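Long-range contact in sensor protein (PDB 3I9Y), which probably works as a membrane-bound histidine kinase of a two-component system that responds to trimethylamine N-oxide, this chain being its helical sensor domain: residues L93-M104 / V231-N242. Residues are numbered along the deposited sequence; the frame is centred on the assembly and turned at random.
Sequences LAKEIDTRVEEM and VVFTILLQQYEN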
# COMPACT_ATOMS: atom_id res chain seq x y z
N LEU A 93 -6.36 1.81 0.28
CA LEU A 93 -5.88 1.92 1.66
C LEU A 93 -5.24 3.40 1.83
O LEU A 93 -5.53 4.03 2.88
CB LEU A 93 -4.68 0.98 1.97
CG LEU A 93 -5.06 -0.44 2.10
CD1 LEU A 93 -3.88 -1.44 2.47
CD2 LEU A 93 -6.07 -0.64 3.15
N ALA A 94 -4.55 3.98 0.83
CA ALA A 94 -3.83 5.21 1.00
C ALA A 94 -4.92 6.30 1.18
O ALA A 94 -4.84 7.23 1.99
CB ALA A 94 -2.97 5.49 -0.12
N LYS A 95 -6.00 6.14 0.43
CA LYS A 95 -7.18 6.96 0.50
C LYS A 95 -7.92 6.90 1.79
O LYS A 95 -8.32 7.95 2.30
CB LYS A 95 -8.18 6.47 -0.56
CG LYS A 95 -9.39 7.24 -0.63
CD LYS A 95 -8.67 8.51 -1.11
CE LYS A 95 -8.58 9.69 0.14
NZ LYS A 95 -8.15 11.22 -0.24
N GLU A 96 -8.16 5.71 2.32
CA GLU A 96 -8.85 5.56 3.53
C GLU A 96 -7.96 6.38 4.59
O GLU A 96 -8.52 7.07 5.50
CB GLU A 96 -9.04 4.13 4.04
CG GLU A 96 -10.20 3.11 3.25
CD GLU A 96 -11.70 3.31 3.78
OE1 GLU A 96 -11.83 4.28 4.68
OE2 GLU A 96 -12.73 2.53 3.41
N ILE A 97 -6.62 6.12 4.61
CA ILE A 97 -5.77 6.79 5.53
C ILE A 97 -5.76 8.35 5.36
O ILE A 97 -5.86 9.02 6.34
CB ILE A 97 -4.33 6.22 5.41
CG1 ILE A 97 -4.33 4.77 5.95
CG2 ILE A 97 -3.41 7.07 6.26
CD1 ILE A 97 -3.20 3.89 5.23
N ASP A 98 -5.59 8.93 4.15
CA ASP A 98 -5.57 10.34 4.05
C ASP A 98 -6.91 11.00 4.43
O ASP A 98 -6.87 12.01 5.05
CB ASP A 98 -5.18 10.84 2.65
CG ASP A 98 -3.66 10.43 2.33
OD1 ASP A 98 -2.93 9.91 3.26
OD2 ASP A 98 -3.17 10.64 1.21
N THR A 99 -8.01 10.37 4.10
CA THR A 99 -9.28 10.95 4.49
C THR A 99 -9.34 10.98 6.04
O THR A 99 -9.73 11.94 6.64
CB THR A 99 -10.46 10.04 3.96
OG1 THR A 99 -10.24 10.15 2.50
CG2 THR A 99 -11.88 10.79 4.14
N ARG A 100 -8.96 9.92 6.67
CA ARG A 100 -9.06 9.90 8.11
C ARG A 100 -8.07 10.93 8.82
O ARG A 100 -8.44 11.52 9.86
CB ARG A 100 -8.77 8.45 8.57
CG ARG A 100 -10.03 7.53 8.60
CD ARG A 100 -9.74 6.14 7.87
NE ARG A 100 -10.88 5.17 7.62
CZ ARG A 100 -11.54 4.76 8.66
NH1 ARG A 100 -11.21 5.21 9.83
NH2 ARG A 100 -12.45 3.86 8.59
N VAL A 101 -6.85 11.11 8.25
CA VAL A 101 -5.89 11.99 8.81
C VAL A 101 -6.46 13.42 8.64
O VAL A 101 -6.51 14.19 9.67
CB VAL A 101 -4.53 11.79 8.13
CG1 VAL A 101 -3.55 13.10 8.41
CG2 VAL A 101 -3.94 10.38 8.53
N GLU A 102 -7.09 13.73 7.51
CA GLU A 102 -7.64 15.07 7.30
C GLU A 102 -8.83 15.25 8.29
O GLU A 102 -8.87 16.31 8.91
CB GLU A 102 -8.10 15.29 5.88
CG GLU A 102 -8.77 16.64 5.57
CD GLU A 102 -7.85 17.79 5.87
OE1 GLU A 102 -6.54 17.64 6.08
OE2 GLU A 102 -8.42 18.95 5.98
N GLU A 103 -9.71 14.28 8.56
CA GLU A 103 -10.74 14.54 9.59
C GLU A 103 -10.09 14.80 10.96
O GLU A 103 -10.58 15.59 11.80
CB GLU A 103 -11.63 13.30 9.90
CG GLU A 103 -12.31 12.84 8.56
CD GLU A 103 -13.12 11.50 8.71
OE1 GLU A 103 -13.82 11.26 7.71
OE2 GLU A 103 -13.07 10.73 9.70
N MET A 104 -9.04 14.04 11.22
CA MET A 104 -8.35 14.17 12.52
C MET A 104 -7.64 15.57 12.62
O MET A 104 -7.54 16.13 13.81
CB MET A 104 -7.32 13.07 12.74
CG MET A 104 -8.15 11.78 12.98
SD MET A 104 -6.85 10.46 13.35
CE MET A 104 -7.12 10.06 12.21
N VAL A 231 -8.94 4.07 14.69
CA VAL A 231 -8.95 2.88 13.71
C VAL A 231 -7.95 3.25 12.60
O VAL A 231 -7.47 2.33 11.93
CB VAL A 231 -10.28 2.60 12.89
CG1 VAL A 231 -11.48 2.72 13.78
CG2 VAL A 231 -10.59 3.75 12.04
N VAL A 232 -7.55 4.53 12.38
CA VAL A 232 -6.53 4.81 11.26
C VAL A 232 -5.19 4.04 11.52
O VAL A 232 -4.47 3.65 10.61
CB VAL A 232 -6.31 6.28 11.15
CG1 VAL A 232 -5.37 6.76 12.29
CG2 VAL A 232 -5.61 6.59 9.84
N PHE A 233 -4.78 3.78 12.79
CA PHE A 233 -3.55 3.10 13.01
C PHE A 233 -3.76 1.57 12.56
O PHE A 233 -2.77 0.94 12.14
CB PHE A 233 -3.19 3.11 14.55
CG PHE A 233 -2.69 4.47 14.99
CD1 PHE A 233 -1.38 4.88 14.69
CD2 PHE A 233 -3.60 5.32 15.65
CE1 PHE A 233 -1.01 6.12 15.05
CE2 PHE A 233 -3.24 6.60 16.02
CZ PHE A 233 -1.96 7.03 15.74
N THR A 234 -4.96 0.99 12.61
CA THR A 234 -4.93 -0.39 12.17
C THR A 234 -4.94 -0.32 10.66
O THR A 234 -4.47 -1.24 10.08
CB THR A 234 -6.10 -1.24 12.60
OG1 THR A 234 -7.22 -0.66 11.96
CG2 THR A 234 -6.46 -1.00 14.09
N ILE A 235 -5.33 0.79 9.98
CA ILE A 235 -5.27 0.82 8.46
C ILE A 235 -3.79 1.03 8.06
O ILE A 235 -3.27 0.45 7.07
CB ILE A 235 -6.17 1.91 7.89
CG1 ILE A 235 -7.64 1.64 8.41
CG2 ILE A 235 -6.12 1.75 6.35
CD1 ILE A 235 -8.62 2.84 8.02
N LEU A 236 -3.04 1.76 8.92
CA LEU A 236 -1.59 1.96 8.65
C LEU A 236 -0.88 0.60 8.74
O LEU A 236 0.11 0.35 7.91
CB LEU A 236 -0.88 2.95 9.62
CG LEU A 236 -1.35 4.38 9.22
CD1 LEU A 236 -0.86 5.30 10.49
CD2 LEU A 236 -0.57 4.94 8.00
N LEU A 237 -1.32 -0.27 9.67
CA LEU A 237 -0.67 -1.60 9.71
C LEU A 237 -1.05 -2.44 8.47
O LEU A 237 -0.18 -3.21 7.98
CB LEU A 237 -1.00 -2.45 11.03
CG LEU A 237 -0.62 -1.48 12.24
CD1 LEU A 237 -1.28 -1.79 13.58
CD2 LEU A 237 0.97 -1.61 12.44
N GLN A 238 -2.34 -2.34 7.99
CA GLN A 238 -2.66 -3.11 6.84
C GLN A 238 -1.83 -2.56 5.65
O GLN A 238 -1.48 -3.33 4.84
CB GLN A 238 -4.17 -2.94 6.54
CG GLN A 238 -4.94 -3.76 7.62
CD GLN A 238 -6.43 -3.14 7.76
OE1 GLN A 238 -6.72 -2.09 7.20
NE2 GLN A 238 -7.23 -3.73 8.51
N GLN A 239 -1.63 -1.24 5.53
CA GLN A 239 -0.94 -0.69 4.39
C GLN A 239 0.52 -1.24 4.59
O GLN A 239 1.16 -1.59 3.59
CB GLN A 239 -0.85 0.84 4.48
CG GLN A 239 0.11 1.43 3.57
CD GLN A 239 -0.04 2.97 3.61
OE1 GLN A 239 0.55 3.66 4.57
NE2 GLN A 239 -0.70 3.53 2.63
N TYR A 240 1.05 -1.32 5.83
CA TYR A 240 2.46 -1.85 5.88
C TYR A 240 2.52 -3.31 5.30
O TYR A 240 3.38 -3.63 4.53
CB TYR A 240 2.98 -1.90 7.33
CG TYR A 240 4.23 -2.68 7.52
CD1 TYR A 240 5.47 -2.04 7.34
CD2 TYR A 240 4.21 -4.01 7.90
CE1 TYR A 240 6.73 -2.71 7.63
CE2 TYR A 240 5.47 -4.74 8.07
CZ TYR A 240 6.71 -4.07 7.95
OH TYR A 240 7.94 -4.74 7.96
N GLU A 241 1.67 -4.19 5.79
CA GLU A 241 1.61 -5.60 5.36
C GLU A 241 1.34 -5.69 3.84
O GLU A 241 1.99 -6.47 3.18
CB GLU A 241 0.49 -6.43 6.03
CG GLU A 241 0.46 -6.16 7.42
CD GLU A 241 -0.87 -6.74 8.28
OE1 GLU A 241 -2.10 -6.40 8.15
OE2 GLU A 241 -0.61 -7.58 9.17
N ASN A 242 0.50 -4.80 3.29
CA ASN A 242 0.17 -4.89 1.86
C ASN A 242 1.40 -4.42 1.11
O ASN A 242 1.75 -5.00 0.02
CB ASN A 242 -1.03 -4.04 1.49
CG ASN A 242 -1.47 -4.24 0.01
OD1 ASN A 242 -1.43 -3.33 -0.80
ND2 ASN A 242 -1.88 -5.41 -0.33
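Ile97 and Ile235 pass side by side, pointing opposite ways, at the contact's centre, CG1 of Ile97 resting 3.5 Å from CG2 of Ile235. The helices run antiparallel, at 153°, with segment axes 9.6 Å apart, and mesh by knobs-into-holes packing: Leu93 and Ile97 enter holes on 232-242, Val232 and Ile235 those on 93-104. In Leu93 a first torsion of -73° directs the branch across, and CD1 then lies 3.6 Å from Gln239 CA and near CB of Asn242. Ile97 is held on several sides: CG2 meets Leu236 CD2 at 4.0 Å, and CD1 lies 3.6 Å from Gln239 NE2 and against CD and OE1 of Gln239, which reaches there extended, with CG anti to the backbone N. At the far end Val232 sits between Arg100 CB and the end of Met104, whose SD is 4.1 Å from Val232 CG1. No hydrogen bond crosses between the two segments; the tight side is mainly apolar, apart from the Gln239 amide. The looser, solvent-facing flank is edged by Glu96, Arg100 and Val231. There Ile235 CD1 lies over one face of the Arg100 guanidinium, off toward its rim, while Arg100 NE gives a nearly straight bond (174°) to Glu96 OE1 in the guanidinium plane, met on its anti side and out of the carboxylate plane, a salt bridge that probably steadies the guanidinium. The contact joins helices 63-114 and 232-267 where the two stacked four-helix bundles meet; Val101 and Met104 touch Ile177, and Leu236 touches Ala180, both of helix 158-180, whereas Phe233 turns away to meet Phe196 of helix 186-208.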